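Phosphonate monoester hydrolase (Ruegeria pomeroyi, PDB 4UPK) is a hydrolase of the sulfatase family, in the alkaline phosphatase superfamily, built round a central mixed beta sheet covered by helices. Local coordinates at residues S34-I39 and P396-W401; G92-N97 and E390-M395; R119-L124 and V402-P407; I406-D411 and A531-R536. One frame throughout, in Å; residues are numbered along the deposited sequence.

All four contacts lie on or beside helix 394-402. Contact 1 packs the body of this helix on a central strand through apolar groups, and contact 2 joins the run into the helix to the turn after helix 82-91 with a CH-pi contact and a tyrosine-glutamate bond; both are buried. Contact 3 lies at the surface, where the helix ends, and is held by loose van der Waals touches. Contact 4, partly buried, ties the following loop to the C-terminal tail and is mainly polar. I406 and P407 belong to both contacts 3 and 4; D411 in contact 4 accepts probable hydrogen bonds from Y94 N and N97 ND2 of contact 2.

Contact 1 of 4, residues S34-I39 and P396-W401; sequences SNVLFI and PTILDW
Strand 35-41, flanked by parallel strands 234-239 and 340-346 in the central sheet, meets helix 394-402 here through V36, F38 and S34 on one side and I398 and W401 on the other, the layered packing of an alpha/beta fold. The axes of residues 35-39 and 396-401 run nearly antiparallel, at 168°, and approach to 10.3 Å. I398 fills the middle with two branches: its CG2 lies 3.7 Å from V36 CG1, while its CD1 sits over one face of the F38 ring, 3.9 Å from CD2, with the two side chains at about a right angle. W401 has CG anti to its backbone N (chi1 -171°), which sends the six-membered half of the indole to the start of the strand. There its CZ3 is 4.0 Å from V36 CG2 and 3.3 Å from N35 O, and its CH2 is 4.0 Å from S34 CA. M118 of helix 114-120 and L341 of strand 340-346 extend the same apolar layer. No direct hydrogen bond crosses; one water lies 2.7 Å from S34 OG and is weakly bonded to W401 O at the partly exposed end. Cohesion therefore comes from the fit of apolar branches and rings.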
loop_
_atom_site.group_PDB
_atom_site.type_symbol
_atom_site.label_atom_id
_atom_site.label_comp_id
_atom_site.label_asym_id
_atom_site.label_seq_id
_atom_site.Cartn_x
_atom_site.Cartn_y
_atom_site.Cartn_z
ATOM N N SER A 34 19.563 24.962 -10.869
ATOM C CA SER A 34 18.192 24.950 -11.386
ATOM C C SER A 34 17.221 25.097 -10.217
ATOM O O SER A 34 16.892 24.115 -9.545
ATOM C CB SER A 34 17.908 23.668 -12.166
ATOM O OG SER A 34 18.810 23.471 -13.244
ATOM N N ASN A 35 16.784 26.331 -9.955
ATOM C CA ASN A 35 15.848 26.594 -8.864
ATOM C C ASN A 35 14.464 26.797 -9.404
ATOM O O ASN A 35 14.297 27.192 -10.563
ATOM C CB ASN A 35 16.248 27.840 -8.071
ATOM C CG ASN A 35 17.621 27.825 -7.450
ATOM O OD1 ASN A 35 18.023 26.874 -6.764
ATOM N ND2 ASN A 35 18.346 28.924 -7.634
ATOM N N VAL A 36 13.456 26.528 -8.558
ATOM C CA VAL A 36 12.062 26.787 -8.885
ATOM C C VAL A 36 11.426 27.631 -7.773
ATOM O O VAL A 36 11.394 27.220 -6.616
ATOM C CB VAL A 36 11.223 25.528 -9.271
ATOM C CG1 VAL A 36 9.792 25.924 -9.662
ATOM C CG2 VAL A 36 11.886 24.750 -10.410
ATOM N N LEU A 37 10.961 28.828 -8.134
ATOM C CA LEU A 37 10.277 29.729 -7.217
ATOM C C LEU A 37 8.857 29.876 -7.715
ATOM O O LEU A 37 8.604 30.530 -8.730
ATOM C CB LEU A 37 10.979 31.101 -7.052
ATOM C CG LEU A 37 10.246 32.143 -6.142
ATOM C CD1 LEU A 37 10.095 31.644 -4.703
ATOM C CD2 LEU A 37 10.930 33.468 -6.167
ATOM N N PHE A 38 7.932 29.236 -7.000
ATOM C CA PHE A 38 6.520 29.215 -7.333
ATOM C C PHE A 38 5.717 30.022 -6.312
ATOM O O PHE A 38 5.504 29.568 -5.178
ATOM C CB PHE A 38 6.041 27.753 -7.435
ATOM C CG PHE A 38 4.667 27.499 -8.014
ATOM C CD1 PHE A 38 3.943 28.526 -8.623
ATOM C CD2 PHE A 38 4.119 26.224 -7.998
ATOM C CE1 PHE A 38 2.677 28.288 -9.160
ATOM C CE2 PHE A 38 2.853 25.988 -8.532
ATOM C CZ PHE A 38 2.151 27.019 -9.127
ATOM N N ILE A 39 5.304 31.255 -6.718
ATOM C CA ILE A 39 4.499 32.135 -5.861
ATOM C C ILE A 39 3.062 32.136 -6.360
ATOM O O ILE A 39 2.824 32.355 -7.553
ATOM C CB ILE A 39 5.026 33.609 -5.686
ATOM C CG1 ILE A 39 6.491 33.656 -5.250
ATOM C CG2 ILE A 39 4.113 34.439 -4.700
ATOM C CD1 ILE A 39 7.089 35.091 -5.283
ATOM N N PRO A 396 2.968 21.094 -15.617
ATOM C CA PRO A 396 3.784 20.564 -16.724
ATOM C C PRO A 396 4.899 21.493 -17.202
ATOM O O PRO A 396 5.920 20.999 -17.678
ATOM C CB PRO A 396 2.750 20.254 -17.818
ATOM C CG PRO A 396 1.612 21.136 -17.519
ATOM C CD PRO A 396 1.550 21.221 -16.026
ATOM N N THR A 397 4.746 22.823 -17.035
ATOM C CA THR A 397 5.775 23.799 -17.396
ATOM C C THR A 397 7.032 23.604 -16.508
ATOM O O THR A 397 8.155 23.564 -17.021
ATOM C CB THR A 397 5.215 25.212 -17.315
ATOM O OG1 THR A 397 4.044 25.312 -18.122
ATOM C CG2 THR A 397 6.228 26.276 -17.746
ATOM N N ILE A 398 6.821 23.465 -15.183
ATOM C CA ILE A 398 7.875 23.294 -14.186
ATOM C C ILE A 398 8.624 22.004 -14.438
ATOM O O ILE A 398 9.848 22.045 -14.560
ATOM C CB ILE A 398 7.335 23.410 -12.716
ATOM C CG1 ILE A 398 6.693 24.801 -12.448
ATOM C CG2 ILE A 398 8.441 23.102 -11.689
ATOM C CD1 ILE A 398 5.605 24.803 -11.339
ATOM N N LEU A 399 7.889 20.864 -14.561
ATOM C CA LEU A 399 8.475 19.541 -14.818
ATOM C C LEU A 399 9.303 19.506 -16.089
ATOM O O LEU A 399 10.412 18.966 -16.080
ATOM C CB LEU A 399 7.409 18.418 -14.818
ATOM C CG LEU A 399 6.661 18.176 -13.485
ATOM C CD1 LEU A 399 5.660 17.049 -13.640
ATOM C CD2 LEU A 399 7.640 17.918 -12.301
ATOM N N ASP A 400 8.774 20.099 -17.177
ATOM C CA ASP A 400 9.452 20.198 -18.464
ATOM C C ASP A 400 10.794 20.916 -18.262
ATOM O O ASP A 400 11.841 20.355 -18.594
ATOM C CB ASP A 400 8.547 20.950 -19.463
ATOM C CG ASP A 400 9.068 21.145 -20.874
ATOM O OD1 ASP A 400 10.173 20.641 -21.178
ATOM O OD2 ASP A 400 8.368 21.808 -21.679
ATOM N N TRP A 401 10.760 22.123 -17.639
ATOM C CA TRP A 401 11.932 22.952 -17.371
ATOM C C TRP A 401 13.028 22.257 -16.535
ATOM O O TRP A 401 14.206 22.440 -16.836
ATOM C CB TRP A 401 11.509 24.306 -16.786
ATOM C CG TRP A 401 12.625 25.295 -16.688
ATOM C CD1 TRP A 401 13.051 26.154 -17.660
ATOM C CD2 TRP A 401 13.455 25.539 -15.542
ATOM N NE1 TRP A 401 14.092 26.922 -17.188
ATOM C CE2 TRP A 401 14.375 26.551 -15.897
ATOM C CE3 TRP A 401 13.527 24.981 -14.252
ATOM C CZ2 TRP A 401 15.336 27.039 -14.999
ATOM C CZ3 TRP A 401 14.478 25.465 -13.365
ATOM C CH2 TRP A 401 15.368 26.484 -13.739
HETATM O O HOH W 1 17.246 22.590 -15.252
#

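Contact 2 of 4, residues G92-N97 and E390-M395; sequences GQYAMN and ESIDLM
The backbones come very close at G92 and I392, whose CA atoms are 4.1 Å apart; G92 has positive phi (74°) as it leaves helix 82-91, and its CA makes a bent CA-H...O contact with I392 O. I392 bridges the contact branch by branch. Its CB lies against G92 O and its CG2 is 3.3 Å from Q93 O. With CG1 held between the backbone N and the carbonyl carbon (chi1 60°), CD1 comes over one face of the Y94 ring, offset toward the rim and 3.5 Å from CZ: a CH-pi contact, 3.7 Å from the ring centroid. At the far end of the ring, Y94 OH donates to E390 OE1 over 2.6 Å, meeting the syn lone pair of that oxygen, with ring and carboxylate planes 79° apart. The other oxygen, E390 OE2, accepts from F432 N, which helps fix the carboxylate. E390 N in turn bonds D393 OD2 at 3.0 Å, from above that carboxylate's plane, bracing the 3-10 turn. G92 matches the closing glycine of the sulfatase signature (C/S)-x-P-x-R-x4-T-G, so the contact seats the end of that motif on the junction between strand 388-390 and helix 394-402, with Y94 as N-cap of helix 95-98.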
loop_
_atom_site.group_PDB
_atom_site.type_symbol
_atom_site.label_atom_id
_atom_site.label_comp_id
_atom_site.label_asym_id
_atom_site.label_seq_id
_atom_site.Cartn_x
_atom_site.Cartn_y
_atom_site.Cartn_z
ATOM N N GLY A 92 -2.258 19.509 -12.041
ATOM C CA GLY A 92 -2.254 19.685 -13.493
ATOM C C GLY A 92 -3.449 19.049 -14.190
ATOM O O GLY A 92 -3.441 18.888 -15.417
ATOM N N GLN A 93 -4.509 18.716 -13.414
ATOM C CA GLN A 93 -5.732 18.069 -13.912
ATOM C C GLN A 93 -6.962 18.943 -13.732
ATOM O O GLN A 93 -7.034 19.723 -12.786
ATOM C CB GLN A 93 -6.005 16.751 -13.152
ATOM C CG GLN A 93 -4.890 15.729 -13.160
ATOM C CD GLN A 93 -5.267 14.465 -12.426
ATOM O OE1 GLN A 93 -6.436 14.142 -12.222
ATOM N NE2 GLN A 93 -4.281 13.680 -12.069
ATOM N N TYR A 94 -7.966 18.741 -14.587
ATOM C CA TYR A 94 -9.268 19.388 -14.468
ATOM C C TYR A 94 -9.964 18.772 -13.228
ATOM O O TYR A 94 -9.659 17.642 -12.867
ATOM C CB TYR A 94 -10.120 19.116 -15.725
ATOM C CG TYR A 94 -9.641 19.834 -16.969
ATOM C CD1 TYR A 94 -9.764 21.215 -17.092
ATOM C CD2 TYR A 94 -9.163 19.124 -18.069
ATOM C CE1 TYR A 94 -9.369 21.876 -18.253
ATOM C CE2 TYR A 94 -8.735 19.776 -19.223
ATOM C CZ TYR A 94 -8.843 21.152 -19.316
ATOM O OH TYR A 94 -8.392 21.791 -20.448
ATOM N N ALA A 95 -10.859 19.520 -12.579
ATOM C CA ALA A 95 -11.638 19.073 -11.431
ATOM C C ALA A 95 -12.433 17.806 -11.781
ATOM O O ALA A 95 -12.668 17.011 -10.874
ATOM C CB ALA A 95 -12.579 20.186 -10.969
ATOM N N MET A 96 -12.849 17.612 -13.087
ATOM C CA MET A 96 -13.580 16.416 -13.560
ATOM C C MET A 96 -12.718 15.163 -13.443
ATOM O O MET A 96 -13.235 14.062 -13.352
ATOM C CB MET A 96 -14.185 16.586 -14.984
ATOM C CG MET A 96 -13.188 16.886 -16.093
ATOM S SD MET A 96 -14.034 17.267 -17.649
ATOM C CE MET A 96 -12.638 17.663 -18.666
ATOM N N ASN A 97 -11.403 15.351 -13.394
ATOM C CA ASN A 97 -10.434 14.284 -13.253
ATOM C C ASN A 97 -9.907 14.124 -11.817
ATOM O O ASN A 97 -9.932 12.998 -11.280
ATOM C CB ASN A 97 -9.312 14.454 -14.281
ATOM C CG ASN A 97 -9.802 14.180 -15.683
ATOM O OD1 ASN A 97 -10.734 13.407 -15.895
ATOM N ND2 ASN A 97 -9.209 14.812 -16.668
ATOM N N GLU A 390 -4.416 27.927 -19.159
ATOM C CA GLU A 390 -5.164 27.398 -18.031
ATOM C C GLU A 390 -4.259 27.127 -16.852
ATOM O O GLU A 390 -3.070 26.891 -17.029
ATOM C CB GLU A 390 -5.912 26.130 -18.462
ATOM C CG GLU A 390 -7.077 26.422 -19.393
ATOM C CD GLU A 390 -7.832 25.228 -19.912
ATOM O OE1 GLU A 390 -7.379 24.098 -19.644
ATOM O OE2 GLU A 390 -8.867 25.415 -20.590
ATOM N N SER A 391 -4.838 27.152 -15.636
ATOM C CA SER A 391 -4.116 26.949 -14.373
ATOM C C SER A 391 -3.392 25.595 -14.305
ATOM O O SER A 391 -2.377 25.464 -13.619
ATOM C CB SER A 391 -5.070 27.131 -13.194
ATOM O OG SER A 391 -6.135 26.199 -13.259
ATOM N N ILE A 392 -3.919 24.594 -15.043
ATOM C CA ILE A 392 -3.389 23.232 -15.142
ATOM C C ILE A 392 -2.102 23.144 -15.974
ATOM O O ILE A 392 -1.436 22.120 -15.945
ATOM C CB ILE A 392 -4.489 22.263 -15.646
ATOM C CG1 ILE A 392 -5.023 22.680 -17.044
ATOM C CG2 ILE A 392 -5.599 22.137 -14.603
ATOM C CD1 ILE A 392 -5.758 21.595 -17.788
ATOM N N ASP A 393 -1.749 24.234 -16.693
ATOM C CA ASP A 393 -0.543 24.338 -17.521
ATOM C C ASP A 393 0.722 24.653 -16.711
ATOM O O ASP A 393 1.823 24.591 -17.252
ATOM C CB ASP A 393 -0.735 25.425 -18.597
ATOM C CG ASP A 393 -1.850 25.189 -19.592
ATOM O OD1 ASP A 393 -2.327 24.019 -19.702
ATOM O OD2 ASP A 393 -2.249 26.157 -20.267
ATOM N N LEU A 394 0.575 24.984 -15.422
ATOM C CA LEU A 394 1.717 25.364 -14.589
ATOM C C LEU A 394 2.603 24.185 -14.174
ATOM O O LEU A 394 3.811 24.225 -14.415
ATOM C CB LEU A 394 1.249 26.223 -13.407
ATOM C CG LEU A 394 1.156 27.745 -13.625
ATOM C CD1 LEU A 394 0.241 28.121 -14.770
ATOM C CD2 LEU A 394 0.632 28.413 -12.385
ATOM N N MET A 395 2.004 23.118 -13.602
ATOM C CA MET A 395 2.720 21.899 -13.209
ATOM C C MET A 395 3.549 21.331 -14.400
ATOM O O MET A 395 4.753 21.148 -14.220
ATOM C CB MET A 395 1.771 20.832 -12.578
ATOM C CG MET A 395 2.271 19.401 -12.730
ATOM S SD MET A 395 1.405 18.269 -11.662
ATOM C CE MET A 395 2.414 16.813 -11.801
#

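Contact 3 of 4, residues R119-L124 and V402-P407; sequences RKAGYL and VGQEIP
Apolar touches between Y123 and V402, and between A121 and V402, form one half of this contact. V402 CG1 lies obliquely to the Y123 ring, 4.1 Å from CE1 and 3.9 Å from OH, while its other branch, CG2, is a looser 4.4 Å from A121 CB. That alanine CB also sits at the edge of the Y123 ring, in its plane. The other half is van der Waals contact with the Q404 amide. A bend at chi2 (58°) folds the Q404 amide back over the end of helix 114-120: OE1 is 3.5 Å from A121 CB, and NE2 is 3.6 Å from K120 CB, the K120 and Q404 side chains crossing at about a right angle. Although A121 N also comes within 3.5 Å of Q404 OE1, the angle is too poor for a hydrogen bond, and none crosses the contact. Polar ends find partners outside it: K120 NZ pairs with E117, and Y123 OH bonds S34 O, just before strand 35-41. On the backbone, G122 and G403 each end a helix in a Schellman motif with positive phi. Two helix C-termini, those of 114-120 and 394-402, thus meet here at the surface, with M118 touching both Y123 and V402 and a third subunit reaching R119 through its D144.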
loop_
_atom_site.group_PDB
_atom_site.type_symbol
_atom_site.label_atom_id
_atom_site.label_comp_id
_atom_site.label_asym_id
_atom_site.label_seq_id
_atom_site.Cartn_x
_atom_site.Cartn_y
_atom_site.Cartn_z
ATOM N N ARG A 119 10.052 15.536 -6.353
ATOM C CA ARG A 119 10.820 14.656 -5.463
ATOM C C ARG A 119 11.577 13.586 -6.257
ATOM O O ARG A 119 12.695 13.203 -5.874
ATOM C CB ARG A 119 9.920 14.005 -4.410
ATOM C CG ARG A 119 9.594 14.936 -3.254
ATOM C CD ARG A 119 9.204 14.136 -2.041
ATOM N NE ARG A 119 8.974 14.999 -0.887
ATOM C CZ ARG A 119 9.443 14.769 0.334
ATOM N NH1 ARG A 119 10.214 13.711 0.572
ATOM N NH2 ARG A 119 9.159 15.601 1.325
ATOM N N LYS A 120 10.966 13.131 -7.381
ATOM C CA LYS A 120 11.564 12.183 -8.333
ATOM C C LYS A 120 12.769 12.827 -9.048
ATOM O O LYS A 120 13.729 12.133 -9.375
ATOM C CB LYS A 120 10.529 11.683 -9.354
ATOM C CG LYS A 120 9.390 10.862 -8.752
ATOM C CD LYS A 120 8.420 10.416 -9.831
ATOM C CE LYS A 120 7.252 9.659 -9.255
ATOM N NZ LYS A 120 6.193 9.394 -10.268
ATOM N N ALA A 121 12.735 14.164 -9.227
ATOM C CA ALA A 121 13.798 14.980 -9.820
ATOM C C ALA A 121 14.902 15.365 -8.781
ATOM O O ALA A 121 15.886 16.020 -9.143
ATOM C CB ALA A 121 13.200 16.228 -10.470
ATOM N N GLY A 122 14.731 14.926 -7.523
ATOM C CA GLY A 122 15.686 15.132 -6.437
ATOM C C GLY A 122 15.477 16.382 -5.608
ATOM O O GLY A 122 16.321 16.726 -4.776
ATOM N N TYR A 123 14.353 17.071 -5.816
ATOM C CA TYR A 123 14.007 18.292 -5.092
ATOM C C TYR A 123 13.237 18.026 -3.807
ATOM O O TYR A 123 12.398 17.121 -3.754
ATOM C CB TYR A 123 13.151 19.209 -5.969
ATOM C CG TYR A 123 13.896 19.888 -7.096
ATOM C CD1 TYR A 123 13.994 19.295 -8.349
ATOM C CD2 TYR A 123 14.442 21.158 -6.932
ATOM C CE1 TYR A 123 14.659 19.929 -9.403
ATOM C CE2 TYR A 123 15.121 21.795 -7.972
ATOM C CZ TYR A 123 15.226 21.174 -9.205
ATOM O OH TYR A 123 15.855 21.818 -10.234
ATOM N N LEU A 124 13.497 18.855 -2.780
ATOM C CA LEU A 124 12.714 18.828 -1.553
ATOM C C LEU A 124 11.768 20.025 -1.698
ATOM O O LEU A 124 12.233 21.167 -1.660
ATOM C CB LEU A 124 13.574 18.934 -0.276
ATOM C CG LEU A 124 12.793 18.904 1.060
ATOM C CD1 LEU A 124 12.278 17.516 1.379
ATOM C CD2 LEU A 124 13.639 19.375 2.197
ATOM N N VAL A 402 12.653 21.436 -15.535
ATOM C CA VAL A 402 13.609 20.689 -14.707
ATOM C C VAL A 402 14.075 19.385 -15.405
ATOM O O VAL A 402 15.059 18.760 -14.974
ATOM C CB VAL A 402 13.132 20.448 -13.236
ATOM C CG1 VAL A 402 12.745 21.750 -12.553
ATOM C CG2 VAL A 402 11.981 19.443 -13.159
ATOM N N GLY A 403 13.355 18.988 -16.458
ATOM C CA GLY A 403 13.645 17.789 -17.233
ATOM C C GLY A 403 13.095 16.520 -16.617
ATOM O O GLY A 403 13.695 15.455 -16.763
ATOM N N GLN A 404 11.956 16.629 -15.911
ATOM C CA GLN A 404 11.278 15.515 -15.249
ATOM C C GLN A 404 10.047 15.122 -16.059
ATOM O O GLN A 404 9.319 16.005 -16.523
ATOM C CB GLN A 404 10.890 15.906 -13.806
ATOM C CG GLN A 404 10.236 14.804 -12.979
ATOM C CD GLN A 404 11.078 13.546 -12.824
ATOM O OE1 GLN A 404 12.299 13.591 -12.605
ATOM N NE2 GLN A 404 10.430 12.384 -12.897
ATOM N N GLU A 405 9.825 13.802 -16.227
ATOM C CA GLU A 405 8.705 13.214 -16.961
ATOM C C GLU A 405 7.380 13.749 -16.440
ATOM O O GLU A 405 7.163 13.799 -15.223
ATOM C CB GLU A 405 8.731 11.680 -16.832
ATOM C CG GLU A 405 7.778 10.962 -17.776
ATOM C CD GLU A 405 7.707 9.450 -17.658
ATOM O OE1 GLU A 405 8.609 8.841 -17.037
ATOM O OE2 GLU A 405 6.747 8.869 -18.211
ATOM N N ILE A 406 6.509 14.184 -17.366
ATOM C CA ILE A 406 5.187 14.663 -16.993
ATOM C C ILE A 406 4.263 13.427 -17.021
ATOM O O ILE A 406 4.162 12.772 -18.065
ATOM C CB ILE A 406 4.644 15.822 -17.893
ATOM C CG1 ILE A 406 5.645 17.006 -18.014
ATOM C CG2 ILE A 406 3.265 16.290 -17.397
ATOM C CD1 ILE A 406 5.443 17.890 -19.243
ATOM N N PRO A 407 3.571 13.101 -15.900
ATOM C CA PRO A 407 2.618 11.978 -15.930
ATOM C C PRO A 407 1.484 12.211 -16.953
ATOM O O PRO A 407 1.115 13.364 -17.214
ATOM C CB PRO A 407 2.051 11.968 -14.493
ATOM C CG PRO A 407 2.998 12.712 -13.689
ATOM C CD PRO A 407 3.575 13.753 -14.576
#

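Contact 4 of 4, residues I406-D411 and A531-R536; sequences IPNAVD and ARTQRR
N408 and R536 carry most of the polar bonds here, each using both side chain and backbone. The N408 amide clips onto the tail after strand 530-533: ND2 donates to Q534 O at 2.8 Å, while OD1 accepts from R536 N at 3.0 Å, the donor standing 47° above the carbonyl plane. In return, the extended R536 chain runs past N408 the opposite way, and its NH1 gives N408 O a nearly straight bond of 3.2 Å, at 171° and in the guanidinium plane. NH1 and NH2 also grip D411 OD1 end-on, at 2.8 Å and 3.0 Å, in a salt bridge in which both nitrogens share one oxygen. Both approach it from the anti side, NH2 on the anti lone pair, and carboxylate and guanidinium planes are 80° apart. The second oxygen, D411 OD2, takes Y94 N and N97 ND2, so the carboxylate is held at both ends, and these donors probably favour its negative charge. N408 and A409 are the central residues of a type I turn, P407 to V410, in the loop between helices 394-402 and 416-419; the contact fastens the tail beyond hairpin 524-533 to that loop and, through D411, to helix 95-98.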
loop_
_atom_site.group_PDB
_atom_site.type_symbol
_atom_site.label_atom_id
_atom_site.label_comp_id
_atom_site.label_asym_id
_atom_site.label_seq_id
_atom_site.Cartn_x
_atom_site.Cartn_y
_atom_site.Cartn_z
ATOM N N ILE A 406 6.509 14.184 -17.366
ATOM C CA ILE A 406 5.187 14.663 -16.993
ATOM C C ILE A 406 4.263 13.427 -17.021
ATOM O O ILE A 406 4.162 12.772 -18.065
ATOM C CB ILE A 406 4.644 15.822 -17.893
ATOM C CG1 ILE A 406 5.645 17.006 -18.014
ATOM C CG2 ILE A 406 3.265 16.290 -17.397
ATOM C CD1 ILE A 406 5.443 17.890 -19.243
ATOM N N PRO A 407 3.571 13.101 -15.900
ATOM C CA PRO A 407 2.618 11.978 -15.930
ATOM C C PRO A 407 1.484 12.211 -16.953
ATOM O O PRO A 407 1.115 13.364 -17.214
ATOM C CB PRO A 407 2.051 11.968 -14.493
ATOM C CG PRO A 407 2.998 12.712 -13.689
ATOM C CD PRO A 407 3.575 13.753 -14.576
ATOM N N ASN A 408 0.927 11.104 -17.522
ATOM C CA ASN A 408 -0.192 11.133 -18.473
ATOM C C ASN A 408 -1.486 11.662 -17.814
ATOM O O ASN A 408 -2.329 12.227 -18.515
ATOM C CB ASN A 408 -0.428 9.749 -19.090
ATOM C CG ASN A 408 0.497 9.391 -20.230
ATOM O OD1 ASN A 408 1.239 10.217 -20.773
ATOM N ND2 ASN A 408 0.425 8.140 -20.657
ATOM N N ALA A 409 -1.625 11.512 -16.476
ATOM C CA ALA A 409 -2.762 12.025 -15.694
ATOM C C ALA A 409 -2.934 13.559 -15.842
ATOM O O ALA A 409 -4.046 14.066 -15.724
ATOM C CB ALA A 409 -2.579 11.671 -14.222
ATOM N N VAL A 410 -1.831 14.277 -16.113
ATOM C CA VAL A 410 -1.814 15.728 -16.277
ATOM C C VAL A 410 -2.529 16.148 -17.567
ATOM O O VAL A 410 -2.103 15.798 -18.678
ATOM C CB VAL A 410 -0.376 16.321 -16.121
ATOM C CG1 VAL A 410 -0.320 17.804 -16.461
ATOM C CG2 VAL A 410 0.171 16.078 -14.718
ATOM N N ASP A 411 -3.631 16.889 -17.401
ATOM C CA ASP A 411 -4.461 17.431 -18.490
ATOM C C ASP A 411 -3.838 18.673 -19.126
ATOM O O ASP A 411 -4.090 18.943 -20.305
ATOM C CB ASP A 411 -5.866 17.782 -17.978
ATOM C CG ASP A 411 -6.693 16.595 -17.515
ATOM O OD1 ASP A 411 -6.749 15.584 -18.250
ATOM O OD2 ASP A 411 -7.322 16.695 -16.448
ATOM N N ALA A 531 3.186 -4.623 -19.694
ATOM C CA ALA A 531 2.528 -3.319 -19.830
ATOM C C ALA A 531 3.401 -2.301 -20.562
ATOM O O ALA A 531 4.576 -2.147 -20.246
ATOM C CB ALA A 531 2.119 -2.782 -18.467
ATOM N N ARG A 532 2.829 -1.628 -21.564
ATOM C CA ARG A 532 3.531 -0.619 -22.354
ATOM C C ARG A 532 2.744 0.678 -22.357
ATOM O O ARG A 532 1.526 0.641 -22.470
ATOM C CB ARG A 532 3.793 -1.126 -23.790
ATOM C CG ARG A 532 4.698 -2.371 -23.902
ATOM C CD ARG A 532 6.158 -2.114 -23.537
ATOM N NE ARG A 532 7.013 -3.280 -23.790
ATOM C CZ ARG A 532 7.367 -4.174 -22.870
ATOM N NH1 ARG A 532 6.968 -4.037 -21.610
ATOM N NH2 ARG A 532 8.144 -5.199 -23.196
ATOM N N THR A 533 3.436 1.831 -22.210
ATOM C CA THR A 533 2.777 3.147 -22.162
ATOM C C THR A 533 3.002 4.029 -23.385
ATOM O O THR A 533 4.038 3.920 -24.042
ATOM C CB THR A 533 3.035 3.864 -20.829
ATOM O OG1 THR A 533 2.074 4.920 -20.678
ATOM C CG2 THR A 533 4.466 4.400 -20.700
ATOM N N GLN A 534 2.004 4.885 -23.690
ATOM C CA GLN A 534 1.998 5.854 -24.780
ATOM C C GLN A 534 1.932 7.246 -24.147
ATOM O O GLN A 534 1.104 7.476 -23.271
ATOM C CB GLN A 534 0.793 5.609 -25.713
ATOM C CG GLN A 534 0.747 6.471 -26.981
ATOM C CD GLN A 534 1.949 6.299 -27.895
ATOM O OE1 GLN A 534 2.206 5.220 -28.456
ATOM N NE2 GLN A 534 2.701 7.374 -28.086
ATOM N N ARG A 535 2.840 8.143 -24.558
ATOM C CA ARG A 535 2.961 9.533 -24.105
ATOM C C ARG A 535 1.726 10.329 -24.551
ATOM O O ARG A 535 1.349 10.245 -25.718
ATOM C CB ARG A 535 4.243 10.146 -24.689
ATOM C CG ARG A 535 4.649 11.466 -24.076
ATOM C CD ARG A 535 6.148 11.689 -24.227
ATOM N NE ARG A 535 6.489 12.557 -25.358
ATOM C CZ ARG A 535 7.134 13.719 -25.250
ATOM N NH1 ARG A 535 7.517 14.166 -24.058
ATOM N NH2 ARG A 535 7.397 14.442 -26.333
ATOM N N ARG A 536 1.080 11.056 -23.612
ATOM C CA ARG A 536 -0.156 11.809 -23.879
ATOM C C ARG A 536 0.055 12.996 -24.788
ATOM O O ARG A 536 -0.702 13.202 -25.749
ATOM C CB ARG A 536 -0.841 12.248 -22.567
ATOM C CG ARG A 536 -2.235 12.810 -22.775
ATOM C CD ARG A 536 -2.816 13.352 -21.489
ATOM N NE ARG A 536 -4.030 14.142 -21.728
ATOM C CZ ARG A 536 -4.898 14.481 -20.784
ATOM N NH1 ARG A 536 -4.704 14.097 -19.527
ATOM N NH2 ARG A 536 -5.979 15.196 -21.091
#